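PDB 2GFG: BH2851 from Bacillus halodurans, which is of unestablished function but is a CYTH-family protein, possibly an adenylate cyclase, that probably acts on triphosphate-containing substrates. Local coordinates for residues V163-Q166 with E167-T171. Sequence-based numbering, arbitrary orientation.
Sequences VTFQ and EILKT. With EDO (1,2-ethanediol), chain I.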
ATOM      1  N   VAL A 163      10.636   4.437 -17.259  1.00 42.79           N
ATOM      2  CA  VAL A 163      10.639   3.965 -18.645  1.00 42.81           C
ATOM      3  C   VAL A 163       9.635   2.812 -18.835  1.00 43.38           C
ATOM      4  O   VAL A 163       8.820   2.838 -19.758  1.00 44.59           O
ATOM      5  CB  VAL A 163      12.062   3.504 -19.084  1.00 42.97           C
ATOM      6  CG1 VAL A 163      12.019   2.784 -20.443  1.00 44.83           C
ATOM      7  CG2 VAL A 163      13.018   4.703 -19.143  1.00 43.45           C
ATOM      8  N   THR A 164       9.684   1.829 -17.935  1.00 42.33           N
ATOM      9  CA  THR A 164       8.807   0.663 -18.025  1.00 42.24           C
ATOM     10  C   THR A 164       7.330   1.038 -17.849  1.00 42.01           C
ATOM     11  O   THR A 164       6.479   0.529 -18.568  1.00 40.81           O
ATOM     12  CB  THR A 164       9.187  -0.418 -16.988  1.00 41.70           C
ATOM     13  OG1 THR A 164      10.571  -0.767 -17.146  1.00 43.03           O
ATOM     14  CG2 THR A 164       8.328  -1.671 -17.170  1.00 40.48           C
ATOM     15  N   PHE A 165       7.038   1.938 -16.904  1.00 42.27           N
ATOM     16  CA  PHE A 165       5.642   2.333 -16.636  1.00 42.81           C
ATOM     17  C   PHE A 165       5.056   3.169 -17.764  1.00 42.42           C
ATOM     18  O   PHE A 165       3.899   2.989 -18.127  1.00 41.68           O
ATOM     19  CB  PHE A 165       5.514   3.083 -15.314  1.00 43.45           C
ATOM     20  CG  PHE A 165       4.083   3.227 -14.844  1.00 42.73           C
ATOM     21  CD1 PHE A 165       3.335   2.096 -14.494  1.00 43.44           C
ATOM     22  CD2 PHE A 165       3.470   4.487 -14.775  1.00 43.97           C
ATOM     23  CE1 PHE A 165       2.000   2.216 -14.067  1.00 43.66           C
ATOM     24  CE2 PHE A 165       2.145   4.609 -14.357  1.00 42.78           C
ATOM     25  CZ  PHE A 165       1.406   3.458 -14.007  1.00 43.11           C
ATOM     26  N   GLN A 166       5.854   4.088 -18.311  1.00 43.72           N
ATOM     27  CA  GLN A 166       5.426   4.876 -19.478  1.00 43.98           C
ATOM     28  C   GLN A 166       5.163   3.961 -20.690  1.00 43.47           C
ATOM     29  O   GLN A 166       4.269   4.227 -21.485  1.00 44.71           O
ATOM     30  CB  GLN A 166       6.463   5.952 -19.832  1.00 44.65           C
ATOM     31  CG  GLN A 166       6.580   7.096 -18.793  1.00 45.68           C
ATOM     32  CD  GLN A 166       5.265   7.829 -18.567  1.00 46.29           C
ATOM     33  OE1 GLN A 166       4.568   8.181 -19.514  1.00 45.81           O
ATOM     34  NE2 GLN A 166       4.917   8.047 -17.298  1.00 45.35           N
ATOM     35  N   GLU A 167       5.948   2.882 -20.800  1.00 42.72           N
ATOM     36  CA  GLU A 167       5.744   1.857 -21.834  1.00 42.53           C
ATOM     37  C   GLU A 167       4.405   1.120 -21.630  1.00 41.84           C
ATOM     38  O   GLU A 167       3.679   0.876 -22.587  1.00 41.91           O
ATOM     39  CB  GLU A 167       6.925   0.858 -21.841  1.00 42.68           C
ATOM     40  CG  GLU A 167       6.788  -0.313 -22.847  1.00 46.49           C
ATOM     41  CD  GLU A 167       6.112  -1.554 -22.250  1.00 49.12           C
ATOM     42  OE1 GLU A 167       6.586  -2.058 -21.217  1.00 51.14           O
ATOM     43  OE2 GLU A 167       5.147  -2.052 -22.864  1.00 51.67           O
ATOM     44  N   ILE A 168       4.098   0.774 -20.375  1.00 41.49           N
ATOM     45  CA  ILE A 168       2.814   0.115 -20.026  1.00 42.09           C
ATOM     46  C   ILE A 168       1.618   1.001 -20.406  1.00 41.95           C
ATOM     47  O   ILE A 168       0.661   0.528 -21.011  1.00 42.01           O
ATOM     48  CB  ILE A 168       2.743  -0.249 -18.498  1.00 42.51           C
ATOM     49  CG1 ILE A 168       3.749  -1.343 -18.164  1.00 43.83           C
ATOM     50  CG2 ILE A 168       1.305  -0.719 -18.092  1.00 41.38           C
ATOM     51  CD1 ILE A 168       4.078  -1.459 -16.680  1.00 45.44           C
ATOM     52  N   LEU A 169       1.699   2.295 -20.060  1.00 41.34           N
ATOM     53  CA  LEU A 169       0.617   3.259 -20.361  1.00 41.87           C
ATOM     54  C   LEU A 169       0.378   3.377 -21.863  1.00 41.24           C
ATOM     55  O   LEU A 169      -0.769   3.463 -22.316  1.00 40.51           O
ATOM     56  CB  LEU A 169       0.952   4.650 -19.788  1.00 41.99           C
ATOM     57  CG  LEU A 169       1.069   4.766 -18.260  1.00 43.56           C
ATOM     58  CD1 LEU A 169       1.653   6.131 -17.874  1.00 42.64           C
ATOM     59  CD2 LEU A 169      -0.269   4.540 -17.587  1.00 45.41           C
ATOM     60  N   LYS A 170       1.469   3.387 -22.625  1.00 41.17           N
ATOM     61  CA  LYS A 170       1.405   3.482 -24.088  1.00 41.11           C
ATOM     62  C   LYS A 170       0.906   2.150 -24.705  1.00 39.94           C
ATOM     63  O   LYS A 170      -0.024   2.141 -25.500  1.00 39.53           O
ATOM     64  CB  LYS A 170       2.781   3.843 -24.647  1.00 41.98           C
ATOM     65  CG  LYS A 170       2.771   4.335 -26.068  1.00 44.70           C
ATOM     66  CD  LYS A 170       4.161   4.775 -26.502  1.00 46.87           C
ATOM     67  CE  LYS A 170       4.131   5.508 -27.835  1.00 48.54           C
ATOM     68  NZ  LYS A 170       3.571   4.674 -28.910  1.00 50.63           N
ATOM     69  N   THR A 171       1.517   1.041 -24.286  1.00 39.15           N
ATOM     70  CA  THR A 171       1.205  -0.295 -24.833  1.00 39.50           C
ATOM     71  C   THR A 171      -0.264  -0.682 -24.641  1.00 40.18           C
ATOM     72  O   THR A 171      -0.913  -1.196 -25.575  1.00 40.03           O
ATOM     73  CB  THR A 171       2.116  -1.380 -24.196  1.00 39.05           C
ATOM     74  OG1 THR A 171       3.449  -1.228 -24.690  1.00 40.55           O
ATOM     75  CG2 THR A 171       1.618  -2.801 -24.520  1.00 38.71           C
TER
HETATM   76  C1  EDO I 504      12.628  -2.233 -14.721  1.00 60.43           C
HETATM   77  O1  EDO I 504      11.924  -3.166 -15.571  1.00 58.82           O
HETATM   78  C2  EDO I 504      12.334  -2.503 -13.231  1.00 58.71           C
HETATM   79  O2  EDO I 504      12.748  -1.384 -12.395  1.00 55.80           O
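Thr164 OG1 is held from two directions: it is hydrogen-bonded to the carbonyl oxygen of His160, one turn earlier, and accepts a hydrogen bond from O1 of an ethanediol 3.2 Å away. The diol, probably from the crystallisation liquor, also bonds to Thr156 N. Backbone bonds close the next turn, Ile168 N lying 3.0 Å from Thr164 O and Leu169 N 3.0 Å from Phe165 O, and Leu169 CG rests against the latter oxygen. The side chains of Phe165 and Leu169 meet on the buried side of the helix. CG and both methyls of Leu169 lie over one face of the Phe165 ring, CD1 3.9 Å from CE2, with CD2 leaning towards CZ. Phe165 CG is anti to the backbone N (chi1 -167°), which leans the outward-pointing ring towards the next turn, where Leu169 lies. The same methyl, CD1, also touches the amide of Gln166, whose chain bends at chi2 (-58°) to bring NE2 to 3.8 Å; NE2 also makes a weak hydrogen bond to Gln176. With an alanine at Leu169, that face of the Phe165 ring would probably lose the isobutyl group that covers it, and the Gln166 amide the methyl beside it. Ile168 CD1 approaches the ring obliquely, 4.2 Å from CD1 of Phe165. Phe165, Ile168 and Leu169 form the apolar face of an amphipathic alpha-helix, laid against strands 4-14, 117-131 and 146-155 of the antiparallel CYTH barrel.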